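PDB 4XRI: importin-95 from Chaetomium thermophilum, which probably carries protein cargo into the nucleus as an importin-beta-type transport receptor and, like its relatives, is likely to bind a small GTPase. Local coordinates for residues L339-D344 against W390-A395; Q433-T438 against M471-M476; D677-L682 against G719-A724. The protein carries 2 engineered substitutions. All blocks are in the same frame, centred on the assembly; numbering follows the deposited sequence.

In the fold
All three contacts lie in the helical solenoid of a HEAT-repeat protein and join helices or turns close in sequence. Contacts 1 and 2 follow each other along the chain, with centres about 15 Å apart, and they touch: Asp394 OD1 of contact 1 lies 2.5 Å from Ser437 OG of contact 2, a probable hydrogen bond, so helix 390-402 packs both against the turn after helix 324-340 and against helix 432-449. A sulfate ion, probably from the crystallisation liquor, sits by both, its nearest atom about 3 Å from the Trp390 side chain, and is hydrogen-bonded to Gln433. Contact 3 is distant, its centre about 57 Å from that of contact 1 and 48 Å from that of contact 2.

Contact 1 (L339-D344 against W390-A395); sequences LLTKQD and WHFRDA
This is a turn-to-helix contact in a HEAT-repeat solenoid: Leu340, Thr341 and Gln343, at the end of helix 324-340 and in the turn after it, pack against the start of helix 390-402. Gln343 carries the polar part. Its chain bends at chi2 (95°), and both N-H groups of the amide are spent close to the amide's own plane: NE2 gives one bond to His391 O (2.8 Å), on a lone pair in the carbonyl plane, and one to Asp394 OD2 (2.9 Å), met on the anti side and somewhat out of the carboxylate plane. His391 O thus accepts twice, since Ala395 N also bonds it. Gln343 OE1 lies at the imidazole edge, 3.0 Å from His391 CD2, while His391 ND1 bonds Asp389 OD2. A leucine in place of Gln343 would probably leave Asp394 OD2 without this donor and His391 O without its second one. Apolar packing adds to it: Thr341 lays CG2 over one face of the Phe392 ring, 3.9 Å from the centroid, while OG1 turns to Gln338 O. The small Ala395 lets Leu340 CB approach its CB to 3.7 Å. Phe380 of helix 374-384 touches Thr341 and Ala395, Tyr359 of helix 354-369 packs on Leu340, and Asp394 reaches Ser437 of helix 432-449.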
loop_
_atom_site.group_PDB
_atom_site.type_symbol
_atom_site.label_atom_id
_atom_site.label_comp_id
_atom_site.label_asym_id
_atom_site.label_seq_id
_atom_site.Cartn_x
_atom_site.Cartn_y
_atom_site.Cartn_z
ATOM N N LEU A 339 25.726 -12.482 -6.088
ATOM C CA LEU A 339 25.430 -11.059 -6.215
ATOM C C LEU A 339 25.282 -10.384 -4.857
ATOM O O LEU A 339 25.415 -9.166 -4.745
ATOM C CB LEU A 339 24.158 -10.850 -7.038
ATOM C CG LEU A 339 24.274 -11.138 -8.535
ATOM C CD1 LEU A 339 22.929 -10.955 -9.218
ATOM C CD2 LEU A 339 25.329 -10.238 -9.168
ATOM N N LEU A 340 25.001 -11.178 -3.828
ATOM C CA LEU A 340 24.922 -10.655 -2.470
ATOM C C LEU A 340 26.281 -10.132 -2.017
ATOM O O LEU A 340 26.361 -9.258 -1.156
ATOM C CB LEU A 340 24.421 -11.725 -1.495
ATOM C CG LEU A 340 22.948 -12.138 -1.578
ATOM C CD1 LEU A 340 22.567 -13.008 -0.391
ATOM C CD2 LEU A 340 22.041 -10.914 -1.660
ATOM N N THR A 341 27.347 -10.663 -2.611
ATOM C CA THR A 341 28.704 -10.276 -2.244
ATOM C C THR A 341 29.158 -9.009 -2.965
ATOM O O THR A 341 30.309 -8.594 -2.835
ATOM C CB THR A 341 29.716 -11.400 -2.547
ATOM O OG1 THR A 341 29.918 -11.497 -3.962
ATOM C CG2 THR A 341 29.217 -12.734 -2.014
ATOM N N LYS A 342 28.252 -8.393 -3.715
ATOM C CA LYS A 342 28.585 -7.187 -4.465
ATOM C C LYS A 342 28.079 -5.925 -3.771
ATOM O O LYS A 342 27.644 -4.983 -4.435
ATOM C CB LYS A 342 28.008 -7.259 -5.881
ATOM C CG LYS A 342 28.391 -8.509 -6.654
ATOM C CD LYS A 342 29.899 -8.663 -6.770
ATOM C CE LYS A 342 30.257 -9.874 -7.622
ATOM N NZ LYS A 342 31.717 -10.172 -7.602
ATOM N N GLN A 343 28.134 -5.904 -2.442
ATOM C CA GLN A 343 27.657 -4.747 -1.690
ATOM C C GLN A 343 28.507 -3.518 -1.971
ATOM O O GLN A 343 29.716 -3.617 -2.174
ATOM C CB GLN A 343 27.653 -5.021 -0.182
ATOM C CG GLN A 343 27.034 -6.335 0.238
ATOM C CD GLN A 343 28.066 -7.429 0.402
ATOM O OE1 GLN A 343 29.011 -7.526 -0.377
ATOM N NE2 GLN A 343 27.893 -8.257 1.427
ATOM N N ASP A 344 27.860 -2.361 -1.989
ATOM C CA ASP A 344 28.567 -1.092 -2.026
ATOM C C ASP A 344 28.375 -0.402 -0.686
ATOM O O ASP A 344 27.300 0.119 -0.396
ATOM C CB ASP A 344 28.069 -0.209 -3.172
ATOM C CG ASP A 344 29.001 0.954 -3.459
ATOM O OD1 ASP A 344 29.894 1.229 -2.630
ATOM O OD2 ASP A 344 28.839 1.597 -4.517
ATOM N N TRP A 390 34.553 -9.418 4.360
ATOM C CA TRP A 390 33.287 -9.147 5.032
ATOM C C TRP A 390 32.106 -9.215 4.065
ATOM O O TRP A 390 30.975 -9.456 4.481
ATOM C CB TRP A 390 33.322 -7.779 5.717
ATOM C CG TRP A 390 33.376 -6.627 4.766
ATOM C CD1 TRP A 390 34.494 -5.994 4.308
ATOM C CD2 TRP A 390 32.261 -5.968 4.151
ATOM N NE1 TRP A 390 34.146 -4.982 3.447
ATOM C CE2 TRP A 390 32.782 -4.945 3.334
ATOM C CE3 TRP A 390 30.876 -6.145 4.213
ATOM C CZ2 TRP A 390 31.965 -4.102 2.583
ATOM C CZ3 TRP A 390 30.066 -5.307 3.467
ATOM C CH2 TRP A 390 30.614 -4.297 2.663
ATOM N N HIS A 391 32.375 -8.993 2.780
ATOM C CA HIS A 391 31.352 -9.112 1.743
ATOM C C HIS A 391 30.676 -10.475 1.790
ATOM O O HIS A 391 29.458 -10.584 1.658
ATOM C CB HIS A 391 31.954 -8.895 0.350
ATOM C CG HIS A 391 32.447 -7.503 0.106
ATOM N ND1 HIS A 391 33.731 -7.102 0.411
ATOM C CD2 HIS A 391 31.833 -6.421 -0.427
ATOM C CE1 HIS A 391 33.882 -5.832 0.082
ATOM N NE2 HIS A 391 32.744 -5.394 -0.429
ATOM N N PHE A 392 31.483 -11.513 1.983
ATOM C CA PHE A 392 31.004 -12.887 1.942
ATOM C C PHE A 392 30.367 -13.325 3.256
ATOM O O PHE A 392 29.410 -14.099 3.256
ATOM C CB PHE A 392 32.151 -13.827 1.574
ATOM C CG PHE A 392 32.568 -13.738 0.133
ATOM C CD1 PHE A 392 32.167 -14.701 -0.776
ATOM C CD2 PHE A 392 33.347 -12.683 -0.315
ATOM C CE1 PHE A 392 32.542 -14.620 -2.103
ATOM C CE2 PHE A 392 33.724 -12.597 -1.641
ATOM C CZ PHE A 392 33.322 -13.567 -2.537
ATOM N N ARG A 393 30.896 -12.836 4.374
ATOM C CA ARG A 393 30.284 -13.098 5.672
ATOM C C ARG A 393 28.914 -12.434 5.739
ATOM O O ARG A 393 27.934 -13.049 6.162
ATOM C CB ARG A 393 31.170 -12.597 6.816
ATOM C CG ARG A 393 32.516 -13.297 6.919
ATOM C CD ARG A 393 33.117 -13.137 8.308
ATOM N NE ARG A 393 33.274 -11.736 8.693
ATOM C CZ ARG A 393 34.279 -10.960 8.303
ATOM N NH1 ARG A 393 35.218 -11.443 7.502
ATOM N NH2 ARG A 393 34.340 -9.699 8.707
ATOM N N ASP A 394 28.865 -11.175 5.314
ATOM C CA ASP A 394 27.620 -10.423 5.256
ATOM C C ASP A 394 26.620 -11.107 4.334
ATOM O O ASP A 394 25.436 -11.204 4.651
ATOM C CB ASP A 394 27.875 -8.991 4.782
ATOM C CG ASP A 394 26.604 -8.170 4.704
ATOM O OD1 ASP A 394 26.176 -7.642 5.750
ATOM O OD2 ASP A 394 26.037 -8.047 3.598
ATOM N N ALA A 395 27.105 -11.580 3.190
ATOM C CA ALA A 395 26.260 -12.291 2.236
ATOM C C ALA A 395 25.705 -13.568 2.854
ATOM O O ALA A 395 24.539 -13.914 2.657
ATOM C CB ALA A 395 27.040 -12.612 0.974
#

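Contact 2 (Q433-T438 against M471-M476). With SO4 (sulfate ion), chain J.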
loop_
_atom_site.group_PDB
_atom_site.type_symbol
_atom_site.label_atom_id
_atom_site.label_comp_id
_atom_site.label_asym_id
_atom_site.label_seq_id
_atom_site.Cartn_x
_atom_site.Cartn_y
_atom_site.Cartn_z
ATOM N N GLN A 433 28.431 -3.777 8.875
ATOM C CA GLN A 433 27.496 -4.294 7.884
ATOM C C GLN A 433 27.071 -5.709 8.255
ATOM O O GLN A 433 25.891 -6.049 8.194
ATOM C CB GLN A 433 28.110 -4.285 6.481
ATOM C CG GLN A 433 28.413 -2.905 5.930
ATOM C CD GLN A 433 29.795 -2.409 6.317
ATOM O OE1 GLN A 433 30.571 -3.127 6.948
ATOM N NE2 GLN A 433 30.108 -1.176 5.937
ATOM N N VAL A 434 28.047 -6.527 8.638
ATOM C CA VAL A 434 27.789 -7.911 9.018
ATOM C C VAL A 434 26.909 -7.977 10.261
ATOM O O VAL A 434 25.996 -8.798 10.343
ATOM C CB VAL A 434 29.103 -8.679 9.279
ATOM C CG1 VAL A 434 28.817 -10.061 9.847
ATOM C CG2 VAL A 434 29.913 -8.787 7.999
ATOM N N ARG A 435 27.190 -7.101 11.220
ATOM C CA ARG A 435 26.418 -7.039 12.457
ATOM C C ARG A 435 24.971 -6.636 12.206
ATOM O O ARG A 435 24.052 -7.180 12.818
ATOM C CB ARG A 435 27.064 -6.063 13.441
ATOM C CG ARG A 435 28.203 -6.665 14.249
ATOM C CD ARG A 435 28.765 -5.652 15.226
ATOM N NE ARG A 435 29.694 -4.729 14.581
ATOM C CZ ARG A 435 30.000 -3.528 15.057
ATOM N NH1 ARG A 435 30.860 -2.757 14.408
ATOM N NH2 ARG A 435 29.439 -3.098 16.178
ATOM N N ASP A 436 24.778 -5.679 11.304
ATOM C CA ASP A 436 23.440 -5.220 10.950
ATOM C C ASP A 436 22.655 -6.323 10.252
ATOM O O ASP A 436 21.491 -6.572 10.573
ATOM C CB ASP A 436 23.513 -3.985 10.050
ATOM C CG ASP A 436 22.145 -3.393 9.767
ATOM O OD1 ASP A 436 21.310 -3.360 10.695
ATOM O OD2 ASP A 436 21.904 -2.959 8.620
ATOM N N SER A 437 23.303 -6.982 9.295
ATOM C CA SER A 437 22.685 -8.078 8.555
ATOM C C SER A 437 22.410 -9.263 9.470
ATOM O O SER A 437 21.470 -10.025 9.250
ATOM C CB SER A 437 23.576 -8.512 7.389
ATOM O OG SER A 437 23.765 -7.449 6.471
ATOM N N THR A 438 23.244 -9.416 10.492
ATOM C CA THR A 438 23.076 -10.492 11.458
ATOM C C THR A 438 21.851 -10.246 12.331
ATOM O O THR A 438 21.041 -11.148 12.554
ATOM C CB THR A 438 24.315 -10.645 12.354
ATOM O OG1 THR A 438 25.438 -11.032 11.552
ATOM C CG2 THR A 438 24.073 -11.700 13.415
ATOM N N MET A 471 22.106 -0.406 22.088
ATOM C CA MET A 471 22.561 0.612 23.029
ATOM C C MET A 471 23.938 1.184 22.693
ATOM O O MET A 471 24.335 2.210 23.251
ATOM C CB MET A 471 22.569 0.039 24.450
ATOM C CG MET A 471 21.199 -0.441 24.924
ATOM S SD MET A 471 21.212 -1.164 26.578
ATOM C CE MET A 471 21.513 0.286 27.581
ATOM N N ASN A 472 24.664 0.538 21.786
ATOM C CA ASN A 472 26.023 0.978 21.481
ATOM C C ASN A 472 26.320 1.200 19.997
ATOM O O ASN A 472 27.352 1.780 19.652
ATOM C CB ASN A 472 27.033 -0.027 22.038
ATOM C CG ASN A 472 26.847 -0.282 23.520
ATOM O OD1 ASN A 472 27.120 0.586 24.348
ATOM N ND2 ASN A 472 26.393 -1.482 23.863
ATOM N N SER A 473 25.428 0.750 19.119
ATOM C CA SER A 473 25.691 0.839 17.684
ATOM C C SER A 473 24.460 1.268 16.886
ATOM O O SER A 473 23.697 0.427 16.420
ATOM C CB SER A 473 26.212 -0.502 17.161
ATOM O OG SER A 473 27.353 -0.924 17.891
ATOM N N PRO A 474 24.281 2.588 16.711
ATOM C CA PRO A 474 23.144 3.203 16.010
ATOM C C PRO A 474 22.867 2.626 14.623
ATOM O O PRO A 474 21.704 2.514 14.234
ATOM C CB PRO A 474 23.564 4.672 15.896
ATOM C CG PRO A 474 24.448 4.889 17.066
ATOM C CD PRO A 474 25.201 3.601 17.255
ATOM N N LYS A 475 23.921 2.268 13.897
ATOM C CA LYS A 475 23.792 1.761 12.531
ATOM C C LYS A 475 22.950 0.486 12.459
ATOM O O LYS A 475 22.299 0.218 11.448
ATOM C CB LYS A 475 25.183 1.510 11.937
ATOM C CG LYS A 475 25.204 0.786 10.594
ATOM C CD LYS A 475 24.819 1.688 9.436
ATOM C CE LYS A 475 25.126 1.011 8.107
ATOM N NZ LYS A 475 24.495 -0.336 8.009
ATOM N N MET A 476 22.945 -0.288 13.539
ATOM C CA MET A 476 22.187 -1.535 13.571
ATOM C C MET A 476 20.989 -1.458 14.518
ATOM O O MET A 476 20.281 -2.449 14.714
ATOM C CB MET A 476 23.099 -2.694 13.972
ATOM C CG MET A 476 23.815 -2.492 15.296
ATOM S SD MET A 476 25.042 -3.767 15.630
ATOM C CE MET A 476 23.989 -5.207 15.743
HETATM S S SO4 J . 33.964 -2.301 6.484
HETATM O O1 SO4 J . 33.299 -3.572 6.213
HETATM O O2 SO4 J . 32.981 -1.322 6.941
HETATM O O3 SO4 J . 34.976 -2.496 7.519
HETATM O O4 SO4 J . 34.602 -1.816 5.264
HETATM O O HOH W 1 28.024 -3.900 18.172
HETATM O O HOH W 2 19.684 -1.167 11.447
#
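In the HEAT-repeat solenoid, Arg435 and Asp436 near the start of helix 432-449 meet Ser473, Lys475 and Met476 of the turn linking helices 455-472 and 477-490, in a surface contact. Met476 supplies the apolar part. Its side chain crosses that of Arg435 at about a right angle, SD lying 3.8 Å from Arg435 CB, and a bend at chi3 (-64°) brings Met476 CE to 3.5 Å from Arg435 O; an unbranched, flexible thioether suits such a fit against backbone and aliphatic chain alike. Arg435 NH2 donates to a water at 2.6 Å, which lies at the guanidinium edge and also bonds Ser473 OG, so the long arginine reaches the turn through a solvent bridge. A chi1 of -174° turns the Asp436 carboxylate away from its own N and toward Lys475 and Met476: OD2 makes a long salt bridge of 3.7 Å to Lys475 NZ, and OD1 takes a hydrogen from a second water, which gives its other to Lys475 O. OD1 also bonds Ser479 of helix 477-490. Gln433 NE2 donates to O2 of a sulfate, probably from the crystallisation liquor, which Ser431 OG also bonds. Around the contact, Ile432 packs on Lys475 and Met476, Met427 touches Met476, and helix 390-402 lies against Gln433, Val434 and Ser437.

Contact 3 (D677-L682 against G719-A724); sequences DVTRSL and GDIASA
Arg680 lies obliquely across Asp720, and Thr679 meets the same aspartate at about a right angle; together they join helices 665-682 and 711-725 of the HEAT-repeat solenoid. Segments 677-682 and 719-724 run roughly parallel, at 28°, their axes approaching to 8.7 Å, a close spacing suited to the small Thr679 and Ala724 between them. Thr679 works with all its branches. CG2 faces Ile721 CG1, CB touches Ala724 CB at 4.1 Å, and OG1 rests 3.4 Å from Asp720 CB. With chi1 at 56°, that hydroxyl sits between backbone N and carbonyl carbon, where it is bonded to the carbonyls of Val675 and Ser676 in its own helix, so a polar atom in this buried layer is satisfied. Ile721, branched and apolar, packs against Phe693 and Leu697 of helix 690-701. Arg680, longer and at the exposed margin, passes CG and CD obliquely over Asp720 OD1, and the bend at chi3 brings NH1 back to it. The two planar groups are turned 64° apart, and OD2 is taken by Ser676 OG. The other oxygen, OD1, is met on its syn side but tilted out of the carboxylate plane, at the guanidinium edge, in a salt bridge where Arg680 NH1 donates to Asp720 OD1 over 3.2 Å.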
loop_
_atom_site.group_PDB
_atom_site.type_symbol
_atom_site.label_atom_id
_atom_site.label_comp_id
_atom_site.label_asym_id
_atom_site.label_seq_id
_atom_site.Cartn_x
_atom_site.Cartn_y
_atom_site.Cartn_z
ATOM N N ASP A 677 -15.989 4.649 21.100
ATOM C CA ASP A 677 -15.310 4.206 22.313
ATOM C C ASP A 677 -16.014 4.706 23.569
ATOM O O ASP A 677 -16.303 3.928 24.478
ATOM C CB ASP A 677 -13.854 4.681 22.316
ATOM C CG ASP A 677 -13.021 4.009 21.250
ATOM O OD1 ASP A 677 -13.280 2.823 20.959
ATOM O OD2 ASP A 677 -12.107 4.665 20.706
ATOM N N VAL A 678 -16.286 6.006 23.607
ATOM C CA VAL A 678 -16.875 6.641 24.779
ATOM C C VAL A 678 -18.288 6.132 25.079
ATOM O O VAL A 678 -18.626 5.876 26.235
ATOM C CB VAL A 678 -16.905 8.176 24.610
ATOM C CG1 VAL A 678 -17.828 8.821 25.633
ATOM C CG2 VAL A 678 -15.496 8.746 24.728
ATOM N N THR A 679 -19.106 5.979 24.042
ATOM C CA THR A 679 -20.482 5.528 24.226
ATOM C C THR A 679 -20.539 4.062 24.643
ATOM O O THR A 679 -21.401 3.663 25.427
ATOM C CB THR A 679 -21.321 5.719 22.948
ATOM O OG1 THR A 679 -20.692 5.048 21.849
ATOM C CG2 THR A 679 -21.458 7.196 22.623
ATOM N N ARG A 680 -19.617 3.262 24.121
ATOM C CA ARG A 680 -19.563 1.847 24.464
ATOM C C ARG A 680 -18.975 1.640 25.856
ATOM O O ARG A 680 -19.408 0.754 26.596
ATOM C CB ARG A 680 -18.746 1.075 23.424
ATOM C CG ARG A 680 -19.438 0.946 22.075
ATOM C CD ARG A 680 -18.522 0.350 21.015
ATOM N NE ARG A 680 -18.169 -1.039 21.299
ATOM C CZ ARG A 680 -18.948 -2.080 21.022
ATOM N NH1 ARG A 680 -20.133 -1.892 20.456
ATOM N NH2 ARG A 680 -18.544 -3.309 21.315
ATOM N N SER A 681 -17.995 2.465 26.213
ATOM C CA SER A 681 -17.309 2.327 27.493
ATOM C C SER A 681 -18.107 2.920 28.649
ATOM O O SER A 681 -18.106 2.378 29.754
ATOM C CB SER A 681 -15.928 2.984 27.432
ATOM O OG SER A 681 -15.099 2.343 26.478
ATOM N N LEU A 682 -18.783 4.035 28.396
ATOM C CA LEU A 682 -19.532 4.725 29.442
ATOM C C LEU A 682 -20.988 4.279 29.477
ATOM O O LEU A 682 -21.661 4.413 30.497
ATOM C CB LEU A 682 -19.458 6.243 29.250
ATOM C CG LEU A 682 -18.260 7.003 29.830
ATOM C CD1 LEU A 682 -16.938 6.455 29.321
ATOM C CD2 LEU A 682 -18.381 8.487 29.503
ATOM N N GLY A 719 -25.009 3.352 15.626
ATOM C CA GLY A 719 -25.363 2.115 16.294
ATOM C C GLY A 719 -24.954 2.115 17.750
ATOM O O GLY A 719 -25.721 1.702 18.615
ATOM N N ASP A 720 -23.742 2.587 18.021
ATOM C CA ASP A 720 -23.231 2.663 19.388
ATOM C C ASP A 720 -24.011 3.660 20.241
ATOM O O ASP A 720 -24.285 3.402 21.416
ATOM C CB ASP A 720 -21.749 3.037 19.381
ATOM C CG ASP A 720 -20.883 1.969 18.746
ATOM O OD1 ASP A 720 -21.119 0.774 19.016
ATOM O OD2 ASP A 720 -19.966 2.320 17.978
ATOM N N ILE A 721 -24.368 4.795 19.646
ATOM C CA ILE A 721 -25.136 5.816 20.346
ATOM C C ILE A 721 -26.528 5.294 20.698
ATOM O O ILE A 721 -27.024 5.509 21.808
ATOM C CB ILE A 721 -25.258 7.099 19.505
ATOM C CG1 ILE A 721 -23.907 7.815 19.445
ATOM C CG2 ILE A 721 -26.318 8.029 20.083
ATOM C CD1 ILE A 721 -23.892 9.006 18.515
ATOM N N ALA A 722 -27.145 4.596 19.748
ATOM C CA ALA A 722 -28.463 4.002 19.950
ATOM C C ALA A 722 -28.454 3.045 21.138
ATOM O O ALA A 722 -29.370 3.047 21.961
ATOM C CB ALA A 722 -28.921 3.277 18.690
ATOM N N SER A 723 -27.411 2.223 21.216
ATOM C CA SER A 723 -27.249 1.285 22.322
ATOM C C SER A 723 -27.097 2.012 23.651
ATOM O O SER A 723 -27.613 1.569 24.678
ATOM C CB SER A 723 -26.035 0.380 22.091
ATOM O OG SER A 723 -26.309 -0.608 21.117
ATOM N N ALA A 724 -26.389 3.135 23.622
ATOM C CA ALA A 724 -26.092 3.881 24.835
ATOM C C ALA A 724 -27.307 4.621 25.388
ATOM O O ALA A 724 -27.494 4.690 26.603
ATOM C CB ALA A 724 -24.953 4.863 24.578
HETATM O O HOH W 3 -22.825 1.758 22.974
#